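Local coordinates for protein DNA-entry nuclease (Competence-specific nuclease) (Streptococcus agalactiae ILRI112, PDB 4QGO) that probably cleaves DNA, and perhaps RNA, non-specifically as a beta-beta-alpha metal-dependent nuclease and virulence factor, at residues A[73-78]-A[159-164]. The protein carries 1 engineered substitution. Residues are numbered along the deposited sequence; the frame is centred on the assembly and turned at random.
Sequences TIRQYQ and LVRKAV
Arg-75 lays its guanidinium against the aliphatic part of Arg-161, so that a flat group meets methylenes. CG of Arg-161 sits over one face of the Arg-75 group, toward its rim, 3.1 Å from NH2 of Arg-75, and CD of Arg-161 follows at 3.3 Å from the same NH2. Nearer the backbone, CG1 of Val-164, one helical turn on, packs 3.9 Å from CD of Arg-75 and lies near CB of Arg-75 as well. The chain of Arg-75 leaves with CG anti to the backbone N and then bends at chi2 (80°), which carries the guanidinium along the helix from Val-164 to Arg-161. Arg-161 is extended as far as CD and turns only at chi3 (66°); its own guanidinium stands 67° from the plane of the other, and NH2 of Arg-75 comes to its edge, near its plane, 4.3 Å from NE of Arg-161, two like charges close together.

The contact joins the loop after strand 66-70 to the C-terminal half of helix 153-165, which packs Val-160 and Val-164 against strands 66-70 and 170-177 of the large antiparallel sheet in this beta-beta-alpha (His-Me finger) nuclease.

On the opposite face of the Arg-75 guanidinium, toward its rim, lies CE1 of Tyr-77, while CG of Arg-75 rests 3.4 Å above the tyrosine ring plane, toward the ring's rim. Asp-165, next along the helix, links the arginine and the tyrosine: its OD1 forms a salt bridge with NE of Arg-75 and a hydrogen bond with the Tyr-77 hydroxyl, probably offsetting the arginine's charge. NH1 of Arg-75 is bonded to the carbonyl of Ala-117, and NH2 of Arg-161 turns to Ser-158.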
loop_
_atom_site.group_PDB
_atom_site.type_symbol
_atom_site.label_atom_id
_atom_site.label_comp_id
_atom_site.label_asym_id
_atom_site.label_seq_id
_atom_site.Cartn_x
_atom_site.Cartn_y
_atom_site.Cartn_z
ATOM N N THR A 73 -6.010 -6.071 19.989
ATOM C CA THR A 73 -6.659 -4.959 20.685
ATOM C C THR A 73 -7.142 -3.842 19.761
ATOM O O THR A 73 -7.991 -3.043 20.156
ATOM C CB THR A 73 -5.782 -4.336 21.806
ATOM O OG1 THR A 73 -4.690 -3.603 21.227
ATOM C CG2 THR A 73 -5.251 -5.413 22.756
ATOM N N ILE A 74 -6.606 -3.763 18.542
ATOM C CA ILE A 74 -7.055 -2.734 17.603
ATOM C C ILE A 74 -7.631 -3.298 16.305
ATOM O O ILE A 74 -8.106 -2.552 15.453
ATOM C CB ILE A 74 -5.965 -1.673 17.306
ATOM C CG1 ILE A 74 -4.753 -2.289 16.602
ATOM C CG2 ILE A 74 -5.547 -0.978 18.593
ATOM C CD1 ILE A 74 -3.767 -1.237 16.098
ATOM N N ARG A 75 -7.604 -4.623 16.180
ATOM C CA ARG A 75 -8.234 -5.336 15.087
ATOM C C ARG A 75 -9.729 -5.039 15.050
ATOM O O ARG A 75 -10.396 -5.022 16.091
ATOM C CB ARG A 75 -7.990 -6.835 15.284
ATOM C CG ARG A 75 -8.607 -7.738 14.238
ATOM C CD ARG A 75 -7.798 -7.835 12.947
ATOM N NE ARG A 75 -8.300 -8.968 12.172
ATOM C CZ ARG A 75 -9.335 -8.922 11.339
ATOM N NH1 ARG A 75 -9.973 -7.780 11.104
ATOM N NH2 ARG A 75 -9.728 -10.036 10.728
ATOM N N GLN A 76 -10.249 -4.793 13.853
ATOM C CA GLN A 76 -11.658 -4.468 13.677
ATOM C C GLN A 76 -12.341 -5.505 12.791
ATOM O O GLN A 76 -12.122 -5.544 11.576
ATOM C CB GLN A 76 -11.793 -3.061 13.091
ATOM C CG GLN A 76 -13.210 -2.640 12.716
ATOM C CD GLN A 76 -14.163 -2.566 13.895
ATOM O OE1 GLN A 76 -14.558 -3.585 14.459
ATOM N NE2 GLN A 76 -14.552 -1.349 14.261
ATOM N N TYR A 77 -13.174 -6.341 13.412
ATOM C CA TYR A 77 -13.884 -7.406 12.703
ATOM C C TYR A 77 -15.215 -6.909 12.166
ATOM O O TYR A 77 -15.773 -7.503 11.242
ATOM C CB TYR A 77 -14.115 -8.603 13.636
ATOM C CG TYR A 77 -12.843 -9.279 14.087
ATOM C CD1 TYR A 77 -12.098 -10.046 13.202
ATOM C CD2 TYR A 77 -12.397 -9.156 15.395
ATOM C CE1 TYR A 77 -10.925 -10.678 13.611
ATOM C CE2 TYR A 77 -11.235 -9.775 15.813
ATOM C CZ TYR A 77 -10.506 -10.535 14.915
ATOM O OH TYR A 77 -9.341 -11.146 15.336
ATOM N N GLN A 78 -15.710 -5.809 12.730
ATOM C CA GLN A 78 -17.053 -5.336 12.397
ATOM C C GLN A 78 -17.027 -4.390 11.219
ATOM O O GLN A 78 -15.972 -3.893 10.821
ATOM C CB GLN A 78 -17.696 -4.633 13.590
ATOM C CG GLN A 78 -17.684 -5.440 14.863
ATOM C CD GLN A 78 -18.647 -4.893 15.891
ATOM O OE1 GLN A 78 -18.255 -4.165 16.803
ATOM N NE2 GLN A 78 -19.924 -5.235 15.744
ATOM N N LEU A 159 -2.320 -11.499 4.637
ATOM C CA LEU A 159 -1.287 -12.164 5.426
ATOM C C LEU A 159 -1.206 -11.568 6.825
ATOM O O LEU A 159 -1.064 -12.290 7.819
ATOM C CB LEU A 159 0.090 -12.049 4.756
ATOM C CG LEU A 159 0.255 -12.750 3.411
ATOM C CD1 LEU A 159 1.667 -12.500 2.874
ATOM C CD2 LEU A 159 -0.022 -14.243 3.531
ATOM N N VAL A 160 -1.285 -10.242 6.905
ATOM C CA VAL A 160 -1.163 -9.556 8.185
ATOM C C VAL A 160 -2.392 -9.829 9.048
ATOM O O VAL A 160 -2.277 -10.128 10.238
ATOM C CB VAL A 160 -0.999 -8.045 7.995
ATOM C CG1 VAL A 160 -0.990 -7.337 9.334
ATOM C CG2 VAL A 160 0.300 -7.757 7.255
ATOM N N ARG A 161 -3.560 -9.754 8.429
ATOM C CA ARG A 161 -4.816 -10.015 9.125
ATOM C C ARG A 161 -4.833 -11.422 9.699
ATOM O O ARG A 161 -5.205 -11.622 10.862
ATOM C CB ARG A 161 -5.961 -9.834 8.135
ATOM C CG ARG A 161 -7.328 -9.890 8.736
ATOM C CD ARG A 161 -8.391 -9.562 7.701
ATOM N NE ARG A 161 -8.454 -10.582 6.657
ATOM C CZ ARG A 161 -8.138 -10.371 5.386
ATOM N NH1 ARG A 161 -7.734 -9.164 4.994
ATOM N NH2 ARG A 161 -8.230 -11.369 4.512
ATOM N N LYS A 162 -4.424 -12.399 8.899
ATOM C CA LYS A 162 -4.423 -13.781 9.364
ATOM C C LYS A 162 -3.446 -13.981 10.520
ATOM O O LYS A 162 -3.736 -14.727 11.461
ATOM C CB LYS A 162 -4.149 -14.743 8.206
ATOM C CG LYS A 162 -5.342 -14.846 7.264
ATOM C CD LYS A 162 -5.025 -15.622 6.000
ATOM C CE LYS A 162 -6.236 -15.637 5.072
ATOM N NZ LYS A 162 -6.008 -16.502 3.881
ATOM N N ALA A 163 -2.304 -13.299 10.466
ATOM C CA ALA A 163 -1.324 -13.356 11.546
ATOM C C ALA A 163 -1.889 -12.778 12.840
ATOM O O ALA A 163 -1.777 -13.386 13.917
ATOM C CB ALA A 163 -0.052 -12.617 11.131
ATOM N N VAL A 164 -2.486 -11.595 12.751
ATOM C CA VAL A 164 -3.091 -10.978 13.925
ATOM C C VAL A 164 -4.182 -11.890 14.486
ATOM O O VAL A 164 -4.335 -12.003 15.711
ATOM C CB VAL A 164 -3.670 -9.577 13.597
ATOM C CG1 VAL A 164 -4.575 -9.081 14.721
ATOM C CG2 VAL A 164 -2.539 -8.586 13.340
#